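Long-range contacts in Alpha/beta hydrolase fold protein (Chitinophaga pinensis, PDB 4PW0), which is of unknown specific function but belongs to the alpha/beta hydrolase fold and probably cleaves its substrate by a serine-hydrolase mechanism: residues T81-T89 against A202-W210; I115-Q123 against S216-H224. All coordinates share one frame; numbering follows the deposited sequence. Where two conformers were deposited one is given.

Contact 1 and contact 2 lie side by side, their centres about 16 Å apart, in one alpha/beta hydrolase fold domain. Contact 1 is the more buried. It sets the start of helix 85-98 and the loop before it against helix 197-212. Contact 2 is partly buried and sets helix 111-122 against the loop leading into strand 226-231. Contact 1 relies on methyl groups, a valine-indole contact and two bridging waters. Contact 2 relies on a histidine-phenylalanine stack, with a single water at its margin. Neither has a direct hydrogen bond across it. The contacts meet where A86 and T89 pack on I115, Y118 and M119.

Contact 1 (T81-T89 against A202-W210); sequences TPDNVAAMT and AQLTAITNW
The methyl CE of the selenomethionine M88 packs on A206 CB at 3.6 Å, on the tight side of this contact. The M88 chain runs extended beyond CG (chi2 178°) and carries the methyl across to helix 197-212. A202 CB sits 3.3 Å from T81 O and also meets T81 CG2. The small alanines let the backbones close in: N84 CA and A206 CA are 4.2 Å apart. V85 and W210 continue the apolar seam, with V85 CG1 3.6 Å from W210 CZ3. With an alanine at W210, V85 is likely to lose its aromatic partner, and A136 O the indole N-H bonded to it.

The other side is looser and wet. One water links D83 O to N209 ND2. A second accepts from V85 N and donates to A206 O. D83 is exposed, and its OD1 accepts from N84 ND2 at 2.9 Å. N84 OD1 in turn caps the helix start, taking A87 N from above its carbonyl plane.

Beyond the contact, W210 stacks on F114 of helix 111-122, T89 packs on the same helix, and L204 and I207 reach F146 of helix 146-154.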
loop_
_atom_site.group_PDB
_atom_site.type_symbol
_atom_site.label_atom_id
_atom_site.label_comp_id
_atom_site.label_asym_id
_atom_site.label_seq_id
_atom_site.Cartn_x
_atom_site.Cartn_y
_atom_site.Cartn_z
ATOM N N THR A 81 -22.466 11.536 -24.759
ATOM C CA THR A 81 -21.166 11.100 -24.246
ATOM C C THR A 81 -20.224 10.864 -25.431
ATOM O O THR A 81 -20.584 10.153 -26.362
ATOM C CB THR A 81 -21.363 9.777 -23.478
ATOM O OG1 THR A 81 -22.323 9.949 -22.437
ATOM C CG2 THR A 81 -20.043 9.246 -22.905
ATOM N N PRO A 82 -19.012 11.453 -25.377
ATOM C CA PRO A 82 -18.079 11.209 -26.506
ATOM C C PRO A 82 -17.398 9.833 -26.410
ATOM O O PRO A 82 -17.486 9.185 -25.365
ATOM C CB PRO A 82 -17.050 12.305 -26.331
ATOM C CG PRO A 82 -17.003 12.521 -24.839
ATOM C CD PRO A 82 -18.404 12.322 -24.348
ATOM N N ASP A 83 -16.768 9.410 -27.498
ATOM C CA ASP A 83 -16.308 8.036 -27.628
ATOM C C ASP A 83 -14.852 7.796 -27.229
ATOM O O ASP A 83 -14.295 6.747 -27.544
ATOM C CB ASP A 83 -16.590 7.494 -29.043
ATOM C CG ASP A 83 -15.696 8.078 -30.098
ATOM O OD1 ASP A 83 -14.853 8.935 -29.798
ATOM O OD2 ASP A 83 -15.859 7.660 -31.287
ATOM N N ASN A 84 -14.247 8.765 -26.546
ATOM C CA ASN A 84 -12.827 8.708 -26.252
ATOM C C ASN A 84 -12.494 9.465 -24.970
ATOM O O ASN A 84 -13.118 10.484 -24.621
ATOM C CB ASN A 84 -12.038 9.277 -27.455
ATOM C CG ASN A 84 -12.310 10.751 -27.728
ATOM O OD1 ASN A 84 -11.585 11.633 -27.279
ATOM N ND2 ASN A 84 -13.402 11.017 -28.434
ATOM N N VAL A 85 -11.432 8.991 -24.307
ATOM C CA VAL A 85 -10.987 9.570 -23.048
ATOM C C VAL A 85 -10.571 11.035 -23.192
ATOM O O VAL A 85 -10.837 11.840 -22.290
ATOM C CB VAL A 85 -9.866 8.707 -22.413
ATOM C CG1 VAL A 85 -9.157 9.457 -21.304
ATOM C CG2 VAL A 85 -10.454 7.382 -21.900
ATOM N N ALA A 86 -9.893 11.391 -24.289
ATOM C CA ALA A 86 -9.451 12.755 -24.409
ATOM C C ALA A 86 -10.608 13.741 -24.355
ATOM O O ALA A 86 -10.506 14.780 -23.700
ATOM C CB ALA A 86 -8.642 12.945 -25.702
ATOM N N ALA A 87 -11.690 13.431 -25.056
ATOM C CA ALA A 87 -12.874 14.296 -25.022
ATOM C C ALA A 87 -13.562 14.317 -23.663
ATOM O O ALA A 87 -14.030 15.330 -23.194
ATOM C CB ALA A 87 -13.856 13.897 -26.121
HETATM N N MSE A 88 -13.608 13.137 -23.015
HETATM C CA MSE A 88 -14.162 13.113 -21.656
HETATM C C MSE A 88 -13.397 13.953 -20.690
HETATM O O MSE A 88 -13.963 14.551 -19.765
HETATM C CB MSE A 88 -14.193 11.678 -21.134
HETATM C CG MSE A 88 -15.137 10.788 -21.942
HETATM SE SE MSE A 88 -15.069 8.944 -21.254
HETATM C CE MSE A 88 -16.183 8.146 -22.590
ATOM N N THR A 89 -12.087 14.035 -20.892
ATOM C CA THR A 89 -11.208 14.854 -20.079
ATOM C C THR A 89 -11.478 16.344 -20.350
ATOM O O THR A 89 -11.576 17.112 -19.405
ATOM C CB THR A 89 -9.725 14.508 -20.346
ATOM O OG1 THR A 89 -9.502 13.105 -20.127
ATOM C CG2 THR A 89 -8.825 15.293 -19.434
ATOM N N ALA A 202 -20.699 4.622 -25.711
ATOM C CA ALA A 202 -19.582 5.516 -25.891
ATOM C C ALA A 202 -18.421 5.120 -24.961
ATOM O O ALA A 202 -17.252 5.118 -25.363
ATOM C CB ALA A 202 -20.011 6.947 -25.620
ATOM N N GLN A 203 -18.755 4.797 -23.718
ATOM C CA GLN A 203 -17.728 4.374 -22.759
ATOM C C GLN A 203 -17.092 3.063 -23.132
ATOM O O GLN A 203 -15.892 2.932 -22.982
ATOM C CB GLN A 203 -18.314 4.285 -21.352
ATOM C CG GLN A 203 -18.716 5.627 -20.774
ATOM C CD GLN A 203 -19.317 5.480 -19.404
ATOM O OE1 GLN A 203 -19.502 4.375 -18.897
ATOM N NE2 GLN A 203 -19.643 6.612 -18.789
ATOM N N LEU A 204 -17.867 2.109 -23.628
ATOM C CA LEU A 204 -17.277 0.835 -24.056
ATOM C C LEU A 204 -16.266 1.068 -25.165
ATOM O O LEU A 204 -15.151 0.497 -25.148
ATOM C CB LEU A 204 -18.367 -0.174 -24.465
ATOM C CG LEU A 204 -17.921 -1.606 -24.725
ATOM C CD1 LEU A 204 -19.053 -2.577 -24.459
ATOM C CD2 LEU A 204 -17.451 -1.801 -26.141
ATOM N N THR A 205 -16.608 1.949 -26.090
ATOM C CA THR A 205 -15.695 2.314 -27.158
ATOM C C THR A 205 -14.412 2.972 -26.607
ATOM O O THR A 205 -13.283 2.617 -26.974
ATOM C CB THR A 205 -16.383 3.268 -28.161
ATOM O OG1 THR A 205 -17.577 2.644 -28.621
ATOM C CG2 THR A 205 -15.475 3.553 -29.341
ATOM N N ALA A 206 -14.598 3.934 -25.695
ATOM C CA ALA A 206 -13.504 4.686 -25.125
ATOM C C ALA A 206 -12.534 3.774 -24.347
ATOM O O ALA A 206 -11.290 3.941 -24.448
ATOM C CB ALA A 206 -14.018 5.801 -24.241
ATOM N N ILE A 207 -13.085 2.835 -23.588
ATOM C CA ILE A 207 -12.254 1.971 -22.774
ATOM C C ILE A 207 -11.450 1.028 -23.661
ATOM O O ILE A 207 -10.239 0.822 -23.472
ATOM C CB ILE A 207 -13.116 1.189 -21.791
ATOM C CG1 ILE A 207 -13.677 2.118 -20.731
ATOM C CG2 ILE A 207 -12.349 0.055 -21.144
ATOM C CD1 ILE A 207 -14.854 1.538 -19.987
ATOM N N THR A 208 -12.103 0.467 -24.660
ATOM C CA THR A 208 -11.407 -0.433 -25.583
ATOM C C THR A 208 -10.272 0.298 -26.295
ATOM O O THR A 208 -9.147 -0.230 -26.406
ATOM C CB THR A 208 -12.425 -1.028 -26.599
ATOM O OG1 THR A 208 -13.492 -1.695 -25.888
ATOM C CG2 THR A 208 -11.736 -2.052 -27.502
ATOM N N ASN A 209 -10.563 1.492 -26.777
ATOM C CA ASN A 209 -9.544 2.259 -27.474
ATOM C C ASN A 209 -8.414 2.807 -26.632
ATOM O O ASN A 209 -7.302 2.986 -27.137
ATOM C CB ASN A 209 -10.166 3.342 -28.357
ATOM C CG ASN A 209 -10.695 2.776 -29.652
ATOM O OD1 ASN A 209 -10.196 1.792 -30.187
ATOM N ND2 ASN A 209 -11.724 3.366 -30.141
ATOM N N TRP A 210 -8.647 3.013 -25.339
ATOM C CA TRP A 210 -7.545 3.332 -24.430
ATOM C C TRP A 210 -6.494 2.230 -24.532
ATOM O O TRP A 210 -5.299 2.527 -24.481
ATOM C CB TRP A 210 -8.076 3.467 -22.996
ATOM C CG TRP A 210 -7.069 3.835 -21.958
ATOM C CD1 TRP A 210 -6.477 2.998 -21.066
ATOM C CD2 TRP A 210 -6.569 5.139 -21.665
ATOM N NE1 TRP A 210 -5.642 3.703 -20.240
ATOM C CE2 TRP A 210 -5.704 5.019 -20.562
ATOM C CE3 TRP A 210 -6.769 6.401 -22.213
ATOM C CZ2 TRP A 210 -5.075 6.113 -19.984
ATOM C CZ3 TRP A 210 -6.137 7.486 -21.632
ATOM C CH2 TRP A 210 -5.315 7.332 -20.519
HETATM O O HOH W 1 -12.390 5.990 -29.261
HETATM O O HOH W 2 -10.449 6.460 -25.279
#

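Contact 2 (I115-Q123 against S216-H224); sequences IVQYMAHIQ and SFEITSIQH
H121 and F217 meet through their first torsions. CG of H121 is anti to the backbone N (chi1 173°), which carries the imidazole out from helix 111-122. In F217, CG stands between the backbone N and the carbonyl carbon (chi1 68°), and the phenyl lies back against that helix. The result is an offset stack in the alpha/beta hydrolase fold, between the helix that follows the probable nucleophile elbow and the loop before strand 226-231. The ring planes are 11° apart and the centroids 4.7 Å apart.

The two side chains run antiparallel alongside one another. Each CB therefore lies over the other's ring, giving a pair of CH-pi contacts. F217 CB is 3.4 Å from the H121 ring centroid, almost on the ring normal. H121 CB is 4.0 Å from the F217 centroid, nearer the rim. The phenyl is also bounded by Y118, whose CD1 is 3.9 Å from F217 CE1, and by the backbone at Q117.

Further along, A120 packs against I222 and H224. In the conformer given, I222 CG2 is 4.2 Å from A120 CB. The H224 ring approaches A120 obliquely, while its NE2 bonds to P124 O. The Q117 amide is held by G113 O and A136 O, both bonded to its NE2. A120 and H224 also touch I130 of strand 127-133, so the loop and helix share a strand of the central sheet.

The outer margin is polar. S221 OG donates to E218 O in the carbonyl plane, and S221 N bonds the same oxygen, which fixes the short 3-10 turn. A water in the plane of the H121 ring, at its edge, lies 2.8 Å from H121 ND1 and donates to S221 OG at 2.6 Å.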
loop_
_atom_site.group_PDB
_atom_site.type_symbol
_atom_site.label_atom_id
_atom_site.label_comp_id
_atom_site.label_asym_id
_atom_site.label_seq_id
_atom_site.Cartn_x
_atom_site.Cartn_y
_atom_site.Cartn_z
ATOM N N ILE A 115 -9.023 8.884 -17.255
ATOM C CA ILE A 115 -9.238 10.336 -17.389
ATOM C C ILE A 115 -8.254 11.106 -16.518
ATOM O O ILE A 115 -7.670 12.116 -16.970
ATOM C CB ILE A 115 -10.704 10.700 -17.069
ATOM C CG1 ILE A 115 -11.639 10.164 -18.163
ATOM C CG2 ILE A 115 -10.888 12.226 -16.955
ATOM C CD1 ILE A 115 -13.117 10.157 -17.795
ATOM N N VAL A 116 -7.991 10.661 -15.287
ATOM C CA VAL A 116 -7.090 11.470 -14.439
ATOM C C VAL A 116 -5.664 11.420 -14.966
ATOM O O VAL A 116 -4.941 12.385 -14.800
ATOM C CB VAL A 116 -7.142 11.081 -12.953
ATOM C CG1 VAL A 116 -8.557 11.306 -12.410
ATOM C CG2 VAL A 116 -6.681 9.647 -12.666
ATOM N N GLN A 117 -5.250 10.307 -15.572
ATOM C CA GLN A 117 -3.911 10.245 -16.196
ATOM C C GLN A 117 -3.820 11.253 -17.359
ATOM O O GLN A 117 -2.865 12.008 -17.459
ATOM C CB GLN A 117 -3.616 8.876 -16.734
ATOM C CG GLN A 117 -3.435 7.783 -15.693
ATOM C CD GLN A 117 -3.303 6.433 -16.359
ATOM O OE1 GLN A 117 -2.327 6.179 -17.073
ATOM N NE2 GLN A 117 -4.251 5.555 -16.102
ATOM N N TYR A 118 -4.820 11.236 -18.234
ATOM C CA TYR A 118 -4.824 12.123 -19.378
ATOM C C TYR A 118 -4.879 13.583 -18.911
ATOM O O TYR A 118 -4.182 14.460 -19.457
ATOM C CB TYR A 118 -5.957 11.767 -20.348
ATOM C CG TYR A 118 -5.758 12.416 -21.697
ATOM C CD1 TYR A 118 -4.807 11.928 -22.562
ATOM C CD2 TYR A 118 -6.448 13.533 -22.070
ATOM C CE1 TYR A 118 -4.545 12.534 -23.778
ATOM C CE2 TYR A 118 -6.189 14.164 -23.303
ATOM C CZ TYR A 118 -5.264 13.653 -24.145
ATOM O OH TYR A 118 -5.015 14.276 -25.361
HETATM N N MSE A 119 -5.688 13.874 -17.903
HETATM C CA MSE A 119 -5.809 15.235 -17.366
HETATM C C MSE A 119 -4.507 15.724 -16.805
HETATM O O MSE A 119 -4.138 16.902 -16.970
HETATM C CB MSE A 119 -6.897 15.312 -16.280
HETATM C CG MSE A 119 -7.332 16.749 -16.001
HETATM SE SE MSE A 119 -8.742 16.860 -14.675
HETATM C CE MSE A 119 -10.156 16.270 -15.839
ATOM N N ALA A 120 -3.784 14.853 -16.115
ATOM C CA ALA A 120 -2.502 15.241 -15.569
ATOM C C ALA A 120 -1.496 15.551 -16.678
ATOM O O ALA A 120 -0.579 16.395 -16.478
ATOM C CB ALA A 120 -1.963 14.116 -14.673
ATOM N N HIS A 121 -1.636 14.880 -17.802
ATOM C CA HIS A 121 -0.821 15.142 -18.967
ATOM C C HIS A 121 -1.110 16.500 -19.610
ATOM O O HIS A 121 -0.166 17.293 -19.871
ATOM C CB HIS A 121 -0.931 14.026 -20.018
ATOM C CG HIS A 121 -0.231 14.352 -21.292
ATOM N ND1 HIS A 121 1.117 14.615 -21.347
ATOM C CD2 HIS A 121 -0.704 14.501 -22.551
ATOM C CE1 HIS A 121 1.451 14.912 -22.594
ATOM N NE2 HIS A 121 0.365 14.845 -23.346
ATOM N N ILE A 122 -2.397 16.803 -19.809
ATOM C CA ILE A 122 -2.753 18.024 -20.528
ATOM C C ILE A 122 -2.849 19.275 -19.668
ATOM O O ILE A 122 -2.705 20.409 -20.196
ATOM C CB ILE A 122 -4.002 17.869 -21.433
ATOM C CG1 ILE A 122 -5.286 17.631 -20.652
ATOM C CG2 ILE A 122 -3.743 16.815 -22.506
ATOM C CD1 ILE A 122 -6.540 17.780 -21.502
ATOM N N GLN A 123 -3.210 19.104 -18.392
ATOM C CA GLN A 123 -3.391 20.193 -17.474
ATOM C C GLN A 123 -2.684 19.957 -16.144
ATOM O O GLN A 123 -3.308 20.023 -15.089
ATOM C CB GLN A 123 -4.841 20.531 -17.277
ATOM C CG GLN A 123 -5.486 21.265 -18.434
ATOM C CD GLN A 123 -5.011 22.703 -18.590
ATOM O OE1 GLN A 123 -4.436 23.327 -17.698
ATOM N NE2 GLN A 123 -5.272 23.228 -19.726
ATOM N N SER A 216 -0.149 7.999 -26.283
ATOM C CA SER A 216 -0.005 9.352 -26.796
ATOM C C SER A 216 0.815 10.248 -25.881
ATOM O O SER A 216 1.095 11.414 -26.221
ATOM C CB SER A 216 -1.375 9.964 -27.040
ATOM O OG SER A 216 -2.151 10.133 -25.839
ATOM N N PHE A 217 1.170 9.738 -24.707
ATOM C CA PHE A 217 2.055 10.455 -23.799
ATOM C C PHE A 217 2.804 9.448 -22.952
ATOM O O PHE A 217 2.434 8.277 -22.866
ATOM C CB PHE A 217 1.268 11.459 -22.934
ATOM C CG PHE A 217 0.350 10.812 -21.935
ATOM C CD1 PHE A 217 -0.960 10.453 -22.282
ATOM C CD2 PHE A 217 0.783 10.563 -20.643
ATOM C CE1 PHE A 217 -1.790 9.850 -21.361
ATOM C CE2 PHE A 217 -0.063 9.968 -19.745
ATOM C CZ PHE A 217 -1.339 9.626 -20.095
ATOM N N GLU A 218 3.912 9.891 -22.364
ATOM C CA GLU A 218 4.760 9.051 -21.539
ATOM C C GLU A 218 4.264 9.094 -20.101
ATOM O O GLU A 218 4.146 10.164 -19.540
ATOM C CB GLU A 218 6.206 9.568 -21.584
ATOM C CG GLU A 218 6.822 9.370 -22.957
ATOM C CD GLU A 218 6.968 7.900 -23.294
ATOM O OE1 GLU A 218 7.141 7.061 -22.374
ATOM O OE2 GLU A 218 6.950 7.576 -24.497
ATOM N N ILE A 219 3.978 7.921 -19.540
ATOM C CA ILE A 219 3.558 7.842 -18.134
ATOM C C ILE A 219 4.616 8.449 -17.219
ATOM O O ILE A 219 4.299 9.101 -16.238
ATOM C CB ILE A 219 3.276 6.371 -17.701
ATOM C CG1 ILE A 219 1.928 5.928 -18.238
ATOM C CG2 ILE A 219 3.254 6.231 -16.169
ATOM C CD1 ILE A 219 0.781 6.751 -17.704
ATOM N N THR A 220 5.892 8.264 -17.565
ATOM C CA THR A 220 7.000 8.761 -16.780
ATOM C C THR A 220 6.968 10.272 -16.622
ATOM O O THR A 220 7.557 10.817 -15.703
ATOM C CB THR A 220 8.343 8.351 -17.431
ATOM O OG1 THR A 220 8.390 8.773 -18.825
ATOM C CG2 THR A 220 8.558 6.823 -17.317
ATOM N N SER A 221 6.259 10.964 -17.542
ATOM C CA SER A 221 6.163 12.411 -17.479
ATOM C C SER A 221 5.159 12.966 -16.473
ATOM O O SER A 221 5.115 14.174 -16.226
ATOM C CB SER A 221 5.849 12.997 -18.857
ATOM O OG SER A 221 4.504 12.733 -19.270
ATOM N N ILE A 222 4.337 12.087 -15.861
ATOM C CA ILE A 222 3.397 12.560 -14.859
ATOM C C ILE A 222 4.166 12.647 -13.539
ATOM O O ILE A 222 4.500 11.631 -12.945
ATOM C CB ILE A 222 2.201 11.597 -14.737
ATOM C CG1 ILE A 222 1.322 11.670 -16.001
ATOM C CG2 ILE A 222 1.418 11.913 -13.489
ATOM C CD1 ILE A 222 0.239 10.618 -16.069
ATOM N N GLN A 223 4.475 13.874 -13.120
ATOM C CA GLN A 223 5.365 14.083 -11.985
ATOM C C GLN A 223 4.685 14.222 -10.647
ATOM O O GLN A 223 5.345 14.220 -9.612
ATOM C CB GLN A 223 6.262 15.280 -12.249
ATOM C CG GLN A 223 7.152 15.069 -13.461
ATOM C CD GLN A 223 8.154 16.172 -13.605
ATOM O OE1 GLN A 223 7.820 17.253 -14.041
ATOM N NE2 GLN A 223 9.375 15.905 -13.217
ATOM N N HIS A 224 3.353 14.303 -10.655
ATOM C CA HIS A 224 2.584 14.482 -9.455
ATOM C C HIS A 224 2.721 13.306 -8.492
ATOM O O HIS A 224 2.985 12.190 -8.928
ATOM C CB HIS A 224 1.093 14.554 -9.783
ATOM C CG HIS A 224 0.747 15.606 -10.777
ATOM N ND1 HIS A 224 1.057 15.491 -12.114
ATOM C CD2 HIS A 224 0.091 16.778 -10.626
ATOM C CE1 HIS A 224 0.645 16.584 -12.735
ATOM N NE2 HIS A 224 0.050 17.368 -11.860
HETATM O O HOH W 3 2.851 14.785 -19.217
#